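Local atomic coordinates of A197 (Sulfolobus turreted icosahedral virus, PDB entry 2C0N), a protein that is probably a glycosyltransferase of the GT-A fold, transferring a sugar from an activated donor to an acceptor. Residues V39-A44 / C116-T121; C86-L91 / R95-Y100. All coordinates share one frame; numbering follows the deposited sequence.

Contact 1: V39-A44 / C116-T121; sequences VQREIA and CGLGFT
Leu118 lays its CB over the centre of the Arg41 guanidinium, 3.7 Å from Arg41 CZ, so the flat group rests on an aliphatic patch while its rim remains available to polar partners. The two side chains lie askew to each other: further back along the arginine, Leu118 CD1 touches Arg41 CD at 3.9 Å. Arginine suits the helix position because its chain is long. With CG anti to the carbonyl carbon (chi1 -59°) and the chain stretched from CG to NE, it spans a gap of 9.2 Å between Arg41 CA and Leu118 CA. Arg41 NH1 comes within 3.2 Å of Leu118 O, but at a poor angle for a hydrogen bond. A water in the guanidinium plane joins them instead, accepting from Arg41 NH1 at 2.7 Å and donating to Leu118 O at the same distance. The other nitrogens have partners outside the two segments: Arg41 NE forms a salt bridge with Glu150 and Arg41 NH2 one with Asp61, while Phe59 adds a cation-pi contact. Asp61 opens an Asp-Glu-Asp sequence consistent with the DXD motif of GT-A glycosyltransferases, and Arg41 pairs with its first carboxylate. Leu118 sits in a tight turn with positive phi, flanked by Gly117 and Gly119, and its side chain also packs on Phe155 of helix 150-158. Just beyond the turn, Phe120 and Thr121 both face Phe59 in a classic beta bulge, and Phe120 N donates to Thr121 OG1 across 3.3 Å.

Contact 2: C86-L91 / R95-Y100; sequences CGYYYL and RGYSVY
The Tyr97 ring is held between two other tyrosines, each turning an edge to it. Tyr90 meets one face in an edge-to-face pair, its CD1 lying 3.6 Å above the centre of the Tyr97 ring with the planes at 79°; Tyr88 approaches the opposite face in an offset version of the same geometry. Tyr90 has Gly96 O over one face. Tyr88 carries Val99 CG1 over a face, displaced toward the rim, and Tyr97 CB at its edge, while Val99 CG2 presses on Tyr88 CE1 at 3.4 Å. On Tyr89, Ser98 CB sits over the middle of the ring, 3.5 Å from the centroid, a CH-pi contact. Tyr88, Tyr90 and Tyr97 cluster on one face of the paired backbones, the Tyr89 ring on the other. After strand 84-88 the chain turns back and the two nearly antiparallel runs pair. Around the single bridge of Tyr90 with Tyr97, Ser98 N donates to Tyr89 O at 2.9 Å and Leu91 N to Gly96 O at 2.8 Å. Glycine suits the backbone conformation of Gly96 and lets the Tyr90 ring lie close over it. Ser98 continues the ladder with its side chain: chi1 of 54° places OG between backbone N and carbonyl carbon, where it donates to a lone pair of Gly87 O at 2.9 Å and accepts from Tyr89 N at 3.1 Å. A small hydroxyl thus satisfies two buried backbone groups, and Tyr88 and Tyr97 can bury their rings while their hydroxyls bond to main-chain carbonyls, those of Phe109 and Pro182 respectively.

Overall arrangement
Both contacts are buried, but contact 1 lies deeper, its centre about 7 Å from the centre of the chain against about 11 Å for contact 2, whose loop end reaches the exposed Arg95. Strands 120-124 and 84-88 are neighbours in the mixed sheet, joined where Gly87 N lies 2.8 Å from Phe120 O in a probable hydrogen bond, while strand 99-100 pairs with 115-116 in a small antiparallel sheet, and Gly117 N probably bonds to Ser98 O. Contact 1 ties helix 37-50 to a turn through one arginine packed on Leu118 and a bridging water, over a small interface, the charge being answered by carboxylates elsewhere. Contact 2 links chain-near segments through extensive aromatic packing and direct hydrogen bonds.

Contact 1: V39-A44 / C116-T121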
ATOM      1  N   VAL A  39     -18.409  -6.945  -8.614  1.00 16.72           N
ATOM      2  CA  VAL A  39     -19.060  -6.219  -7.535  1.00 16.79           C
ATOM      3  C   VAL A  39     -18.206  -5.027  -7.143  1.00 16.63           C
ATOM      4  O   VAL A  39     -18.714  -3.934  -6.902  1.00 17.43           O
ATOM      5  CB  VAL A  39     -19.268  -7.115  -6.298  1.00 17.22           C
ATOM      6  CG1 VAL A  39     -19.881  -6.309  -5.157  1.00 18.09           C
ATOM      7  CG2 VAL A  39     -20.124  -8.352  -6.638  1.00 17.66           C
ATOM      8  N   GLN A  40     -16.894  -5.209  -7.086  1.00 16.53           N
ATOM      9  CA  GLN A  40     -16.005  -4.058  -6.807  1.00 16.04           C
ATOM     10  C   GLN A  40     -16.109  -2.992  -7.884  1.00 15.47           C
ATOM     11  O   GLN A  40     -16.112  -1.795  -7.587  1.00 14.18           O
ATOM     12  CB  GLN A  40     -14.548  -4.515  -6.687  1.00 16.85           C
ATOM     13  CG  GLN A  40     -14.283  -5.483  -5.562  1.00 16.74           C
ATOM     14  CD  GLN A  40     -12.877  -6.029  -5.610  1.00 17.49           C
ATOM     15  OE1 GLN A  40     -12.502  -6.696  -6.557  1.00 15.65           O
ATOM     16  NE2 GLN A  40     -12.102  -5.757  -4.576  1.00 15.99           N
ATOM     17  N   ARG A  41     -16.188  -3.388  -9.149  1.00 15.67           N
ATOM     18  CA  ARG A  41     -16.293  -2.400 -10.221  1.00 14.89           C
ATOM     19  C   ARG A  41     -17.612  -1.641 -10.186  1.00 14.32           C
ATOM     20  O   ARG A  41     -17.664  -0.455 -10.477  1.00 13.89           O
ATOM     21  CB  ARG A  41     -16.084  -3.031 -11.593  1.00 15.56           C
ATOM     22  CG  ARG A  41     -14.770  -3.701 -11.749  1.00 17.38           C
ATOM     23  CD  ARG A  41     -14.439  -3.919 -13.182  1.00 17.46           C
ATOM     24  NE  ARG A  41     -13.309  -4.824 -13.360  1.00 17.46           N
ATOM     25  CZ  ARG A  41     -12.045  -4.490 -13.170  1.00 17.65           C
ATOM     26  NH1 ARG A  41     -11.732  -3.278 -12.756  1.00 21.62           N
ATOM     27  NH2 ARG A  41     -11.080  -5.381 -13.368  1.00 17.48           N
ATOM     28  N   GLU A  42     -18.686  -2.300  -9.800  1.00 13.97           N
ATOM     29  CA  GLU A  42     -19.950  -1.593  -9.646  1.00 14.89           C
ATOM     30  C   GLU A  42     -19.920  -0.594  -8.497  1.00 14.76           C
ATOM     31  O   GLU A  42     -20.464   0.477  -8.599  1.00 15.53           O
ATOM     32  CB  GLU A  42     -21.086  -2.577  -9.426  1.00 14.77           C
ATOM     33  CG  GLU A  42     -22.452  -1.998  -9.726  1.00 18.26           C
ATOM     34  CD  GLU A  42     -22.653  -1.797 -11.186  1.00 20.66           C
ATOM     35  OE1 GLU A  42     -22.509  -2.767 -11.939  1.00 23.37           O
ATOM     36  OE2 GLU A  42     -22.893  -0.656 -11.596  1.00 24.92           O
ATOM     37  N   ILE A  43     -19.351  -0.985  -7.362  1.00 16.07           N
ATOM     38  CA  ILE A  43     -19.158  -0.076  -6.239  1.00 15.86           C
ATOM     39  C   ILE A  43     -18.359   1.134  -6.697  1.00 15.78           C
ATOM     40  O   ILE A  43     -18.717   2.275  -6.397  1.00 15.21           O
ATOM     41  CB  ILE A  43     -18.412  -0.798  -5.099  1.00 16.43           C
ATOM     42  CG1 ILE A  43     -19.342  -1.801  -4.426  1.00 16.90           C
ATOM     43  CG2 ILE A  43     -17.849   0.198  -4.044  1.00 17.47           C
ATOM     44  CD1 ILE A  43     -18.644  -2.769  -3.546  1.00 18.02           C
ATOM     45  N   ALA A  44     -17.280   0.885  -7.438  1.00 15.87           N
ATOM     46  CA  ALA A  44     -16.436   1.973  -7.982  1.00 15.92           C
ATOM     47  C   ALA A  44     -17.266   2.963  -8.796  1.00 16.41           C
ATOM     48  O   ALA A  44     -17.190   4.154  -8.539  1.00 16.75           O
ATOM     49  CB  ALA A  44     -15.344   1.427  -8.830  1.00 15.58           C
ATOM     50  N   CYS A 116     -11.031  -4.054 -23.721  1.00 18.51           N
ATOM     51  CA  CYS A 116      -9.852  -4.463 -22.974  1.00 19.78           C
ATOM     52  C   CYS A 116     -10.298  -5.154 -21.676  1.00 19.31           C
ATOM     53  O   CYS A 116     -11.493  -5.355 -21.486  1.00 19.45           O
ATOM     54  CB  CYS A 116      -8.968  -3.250 -22.710  1.00 20.53           C
ATOM     55  SG  CYS A 116      -9.714  -1.957 -21.785  1.00 25.44           S
ATOM     56  N   GLY A 117      -9.368  -5.547 -20.804  1.00 18.85           N
ATOM     57  CA  GLY A 117      -9.715  -6.302 -19.572  1.00 19.93           C
ATOM     58  C   GLY A 117     -10.118  -5.528 -18.307  1.00 19.31           C
ATOM     59  O   GLY A 117     -10.318  -6.132 -17.221  1.00 20.74           O
ATOM     60  N   LEU A 118     -10.244  -4.224 -18.463  1.00 18.33           N
ATOM     61  CA  LEU A 118     -10.545  -3.249 -17.400  1.00 16.44           C
ATOM     62  C   LEU A 118      -9.461  -3.120 -16.329  1.00 15.49           C
ATOM     63  O   LEU A 118      -9.740  -2.659 -15.228  1.00 15.95           O
ATOM     64  CB  LEU A 118     -11.914  -3.535 -16.739  1.00 17.94           C
ATOM     65  CG  LEU A 118     -13.087  -3.451 -17.714  1.00 16.60           C
ATOM     66  CD1 LEU A 118     -14.393  -3.937 -17.049  1.00 18.89           C
ATOM     67  CD2 LEU A 118     -13.227  -2.055 -18.169  1.00 17.16           C
ATOM     68  N   GLY A 119      -8.232  -3.506 -16.649  1.00 12.92           N
ATOM     69  CA  GLY A 119      -7.144  -3.406 -15.723  1.00 12.67           C
ATOM     70  C   GLY A 119      -6.251  -2.196 -15.863  1.00 12.46           C
ATOM     71  O   GLY A 119      -5.342  -2.031 -15.080  1.00 13.53           O
ATOM     72  N   PHE A 120      -6.472  -1.389 -16.894  1.00 12.65           N
ATOM     73  CA  PHE A 120      -5.650  -0.206 -17.160  1.00 12.66           C
ATOM     74  C   PHE A 120      -6.420   0.633 -18.134  1.00 14.68           C
ATOM     75  O   PHE A 120      -6.130   0.676 -19.348  1.00 16.03           O
ATOM     76  CB  PHE A 120      -4.298  -0.638 -17.750  1.00 12.82           C
ATOM     77  CG  PHE A 120      -3.287   0.477 -17.900  1.00 13.55           C
ATOM     78  CD1 PHE A 120      -3.432   1.690 -17.264  1.00 15.39           C
ATOM     79  CD2 PHE A 120      -2.170   0.268 -18.675  1.00 14.38           C
ATOM     80  CE1 PHE A 120      -2.474   2.690 -17.423  1.00 17.59           C
ATOM     81  CE2 PHE A 120      -1.221   1.265 -18.844  1.00 14.22           C
ATOM     82  CZ  PHE A 120      -1.375   2.468 -18.183  1.00 15.75           C
ATOM     83  N   THR A 121      -7.447   1.294 -17.627  1.00 15.17           N
ATOM     84  CA  THR A 121      -8.527   1.716 -18.489  1.00 15.49           C
ATOM     85  C   THR A 121      -9.127   3.001 -17.951  1.00 15.33           C
ATOM     86  O   THR A 121      -9.485   3.068 -16.785  1.00 16.19           O
ATOM     87  CB  THR A 121      -9.620   0.648 -18.515  1.00 16.38           C
ATOM     88  OG1 THR A 121      -9.047  -0.647 -18.734  1.00 19.89           O
ATOM     89  CG2 THR A 121     -10.641   0.930 -19.567  1.00 18.12           C
TER
HETATM   90  O   HOH W   1      -9.218  -2.459 -12.536  1.00 22.24           O

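Contact 2: C86-L91 / R95-Y100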
ATOM      1  N   CYS A  86      -7.721   2.751 -23.468  1.00 17.38           N
ATOM      2  CA  CYS A  86      -7.136   1.497 -22.930  1.00 17.35           C
ATOM      3  C   CYS A  86      -5.621   1.563 -22.966  1.00 17.38           C
ATOM      4  O   CYS A  86      -5.058   2.028 -23.928  1.00 16.40           O
ATOM      5  CB  CYS A  86      -7.522   0.321 -23.791  1.00 17.99           C
ATOM      6  SG  CYS A  86      -9.284   0.150 -23.974  1.00 23.70           S
ATOM      7  N   GLY A  87      -4.998   1.083 -21.890  1.00 15.99           N
ATOM      8  CA  GLY A  87      -3.565   0.883 -21.846  1.00 16.77           C
ATOM      9  C   GLY A  87      -3.146  -0.580 -22.012  1.00 16.29           C
ATOM     10  O   GLY A  87      -3.945  -1.547 -21.888  1.00 17.92           O
ATOM     11  N   TYR A  88      -1.863  -0.745 -22.244  1.00 14.34           N
ATOM     12  CA  TYR A  88      -1.308  -2.046 -22.533  1.00 14.73           C
ATOM     13  C   TYR A  88      -0.516  -2.647 -21.438  1.00 14.77           C
ATOM     14  O   TYR A  88       0.381  -2.018 -20.901  1.00 15.68           O
ATOM     15  CB  TYR A  88      -0.368  -1.944 -23.735  1.00 14.54           C
ATOM     16  CG  TYR A  88      -1.065  -1.885 -25.061  1.00 14.74           C
ATOM     17  CD1 TYR A  88      -1.387  -3.065 -25.767  1.00 13.94           C
ATOM     18  CD2 TYR A  88      -1.384  -0.682 -25.627  1.00 14.29           C
ATOM     19  CE1 TYR A  88      -2.018  -3.030 -26.975  1.00 15.71           C
ATOM     20  CE2 TYR A  88      -1.999  -0.623 -26.868  1.00 15.70           C
ATOM     21  CZ  TYR A  88      -2.329  -1.799 -27.534  1.00 17.23           C
ATOM     22  OH  TYR A  88      -2.915  -1.752 -28.765  1.00 17.21           O
ATOM     23  N   TYR A  89      -0.837  -3.896 -21.143  1.00 15.38           N
ATOM     24  CA  TYR A  89       0.023  -4.806 -20.405  1.00 15.64           C
ATOM     25  C   TYR A  89      -0.186  -6.224 -20.964  1.00 16.44           C
ATOM     26  O   TYR A  89      -1.204  -6.523 -21.603  1.00 16.45           O
ATOM     27  CB  TYR A  89      -0.269  -4.721 -18.917  1.00 16.36           C
ATOM     28  CG  TYR A  89      -1.694  -5.045 -18.547  1.00 15.36           C
ATOM     29  CD1 TYR A  89      -2.654  -4.049 -18.486  1.00 17.23           C
ATOM     30  CD2 TYR A  89      -2.069  -6.343 -18.227  1.00 17.34           C
ATOM     31  CE1 TYR A  89      -3.965  -4.340 -18.165  1.00 18.13           C
ATOM     32  CE2 TYR A  89      -3.406  -6.642 -17.891  1.00 15.70           C
ATOM     33  CZ  TYR A  89      -4.324  -5.615 -17.860  1.00 18.52           C
ATOM     34  OH  TYR A  89      -5.628  -5.849 -17.552  1.00 18.01           O
ATOM     35  N   TYR A  90       0.818  -7.072 -20.774  1.00 17.38           N
ATOM     36  CA  TYR A  90       0.751  -8.457 -21.221  1.00 17.05           C
ATOM     37  C   TYR A  90       0.000  -9.294 -20.204  1.00 16.69           C
ATOM     38  O   TYR A  90       0.310  -9.274 -19.008  1.00 16.16           O
ATOM     39  CB  TYR A  90       2.145  -9.060 -21.441  1.00 18.20           C
ATOM     40  CG  TYR A  90       2.088 -10.086 -22.527  1.00 20.12           C
ATOM     41  CD1 TYR A  90       2.134  -9.681 -23.848  1.00 21.62           C
ATOM     42  CD2 TYR A  90       1.921 -11.465 -22.251  1.00 24.48           C
ATOM     43  CE1 TYR A  90       2.025 -10.583 -24.888  1.00 24.38           C
ATOM     44  CE2 TYR A  90       1.815 -12.397 -23.322  1.00 23.00           C
ATOM     45  CZ  TYR A  90       1.886 -11.927 -24.631  1.00 23.47           C
ATOM     46  OH  TYR A  90       1.808 -12.758 -25.735  1.00 25.12           O
ATOM     47  N   LEU A  91      -0.948 -10.073 -20.696  1.00 15.82           N
ATOM     48  CA  LEU A  91      -1.805 -10.880 -19.826  1.00 15.97           C
ATOM     49  C   LEU A  91      -1.043 -12.025 -19.173  1.00 16.08           C
ATOM     50  O   LEU A  91      -0.188 -12.685 -19.800  1.00 15.47           O
ATOM     51  CB  LEU A  91      -3.014 -11.397 -20.615  1.00 15.71           C
ATOM     52  CG  LEU A  91      -3.983 -10.362 -21.232  1.00 16.17           C
ATOM     53  CD1 LEU A  91      -5.002 -10.987 -22.155  1.00 17.89           C
ATOM     54  CD2 LEU A  91      -4.715  -9.580 -20.145  1.00 18.75           C
ATOM     55  N   ARG A  95      -2.048 -14.969 -23.117  1.00 14.52           N
ATOM     56  CA  ARG A  95      -2.846 -15.070 -24.339  1.00 16.62           C
ATOM     57  C   ARG A  95      -2.579 -13.885 -25.287  1.00 16.73           C
ATOM     58  O   ARG A  95      -2.916 -13.930 -26.471  1.00 17.49           O
ATOM     59  CB  ARG A  95      -4.333 -15.189 -23.982  1.00 17.25           C
ATOM     60  CG  ARG A  95      -4.714 -16.522 -23.336  1.00 19.98           C
ATOM     61  CD  ARG A  95      -6.218 -16.694 -23.199  1.00 24.84           C
ATOM     62  NE  ARG A  95      -6.662 -17.922 -22.493  1.00 27.50           N
ATOM     63  CZ  ARG A  95      -7.808 -18.567 -22.755  1.00 32.67           C
ATOM     64  NH1 ARG A  95      -8.618 -18.146 -23.722  1.00 33.29           N
ATOM     65  NH2 ARG A  95      -8.146 -19.677 -22.083  1.00 34.30           N
ATOM     66  N   GLY A  96      -1.941 -12.846 -24.769  1.00 17.20           N
ATOM     67  CA  GLY A  96      -1.610 -11.655 -25.550  1.00 17.13           C
ATOM     68  C   GLY A  96      -1.681 -10.434 -24.640  1.00 17.39           C
ATOM     69  O   GLY A  96      -1.554 -10.553 -23.408  1.00 17.38           O
ATOM     70  N   TYR A  97      -1.850  -9.268 -25.259  1.00 16.01           N
ATOM     71  CA  TYR A  97      -2.020  -8.001 -24.563  1.00 16.11           C
ATOM     72  C   TYR A  97      -3.429  -7.769 -24.118  1.00 16.18           C
ATOM     73  O   TYR A  97      -4.348  -8.411 -24.587  1.00 16.77           O
ATOM     74  CB  TYR A  97      -1.590  -6.851 -25.441  1.00 16.10           C
ATOM     75  CG  TYR A  97      -0.107  -6.810 -25.633  1.00 15.93           C
ATOM     76  CD1 TYR A  97       0.488  -7.389 -26.755  1.00 18.50           C
ATOM     77  CD2 TYR A  97       0.703  -6.187 -24.710  1.00 15.46           C
ATOM     78  CE1 TYR A  97       1.869  -7.341 -26.937  1.00 17.28           C
ATOM     79  CE2 TYR A  97       2.076  -6.141 -24.871  1.00 15.71           C
ATOM     80  CZ  TYR A  97       2.661  -6.720 -25.974  1.00 18.84           C
ATOM     81  OH  TYR A  97       4.035  -6.657 -26.142  1.00 16.57           O
ATOM     82  N   SER A  98      -3.558  -6.822 -23.194  1.00 15.75           N
ATOM     83  CA  SER A  98      -4.826  -6.481 -22.536  1.00 15.86           C
ATOM     84  C   SER A  98      -5.889  -5.775 -23.371  1.00 16.60           C
ATOM     85  O   SER A  98      -6.841  -5.270 -22.795  1.00 18.00           O
ATOM     86  CB  SER A  98      -4.510  -5.550 -21.387  1.00 15.21           C
ATOM     87  OG  SER A  98      -3.760  -4.430 -21.870  1.00 14.04           O
ATOM     88  N   VAL A  99      -5.740  -5.689 -24.687  1.00 16.54           N
ATOM     89  CA  VAL A  99      -6.749  -5.053 -25.519  1.00 16.44           C
ATOM     90  C   VAL A  99      -7.107  -6.026 -26.609  1.00 16.90           C
ATOM     91  O   VAL A  99      -6.295  -6.863 -26.983  1.00 17.30           O
ATOM     92  CB  VAL A  99      -6.271  -3.715 -26.147  1.00 16.97           C
ATOM     93  CG1 VAL A  99      -5.698  -2.789 -25.086  1.00 15.35           C
ATOM     94  CG2 VAL A  99      -5.265  -3.958 -27.207  1.00 17.88           C
ATOM     95  N   TYR A 100      -8.328  -5.935 -27.105  1.00 16.72           N
ATOM     96  CA  TYR A 100      -8.760  -6.847 -28.177  1.00 17.26           C
ATOM     97  C   TYR A 100      -9.597  -6.201 -29.253  1.00 17.76           C
ATOM     98  O   TYR A 100     -10.322  -5.232 -29.006  1.00 16.97           O
ATOM     99  CB  TYR A 100      -9.507  -8.033 -27.601  1.00 17.53           C
ATOM    100  CG  TYR A 100     -10.786  -7.675 -26.889  1.00 17.51           C
ATOM    101  CD1 TYR A 100     -11.987  -7.525 -27.595  1.00 19.29           C
ATOM    102  CD2 TYR A 100     -10.814  -7.513 -25.502  1.00 19.42           C
ATOM    103  CE1 TYR A 100     -13.157  -7.214 -26.941  1.00 17.08           C
ATOM    104  CE2 TYR A 100     -11.989  -7.201 -24.847  1.00 17.53           C
ATOM    105  CZ  TYR A 100     -13.150  -7.057 -25.565  1.00 18.07           C
ATOM    106  OH  TYR A 100     -14.341  -6.749 -24.920  1.00 18.23           O
TER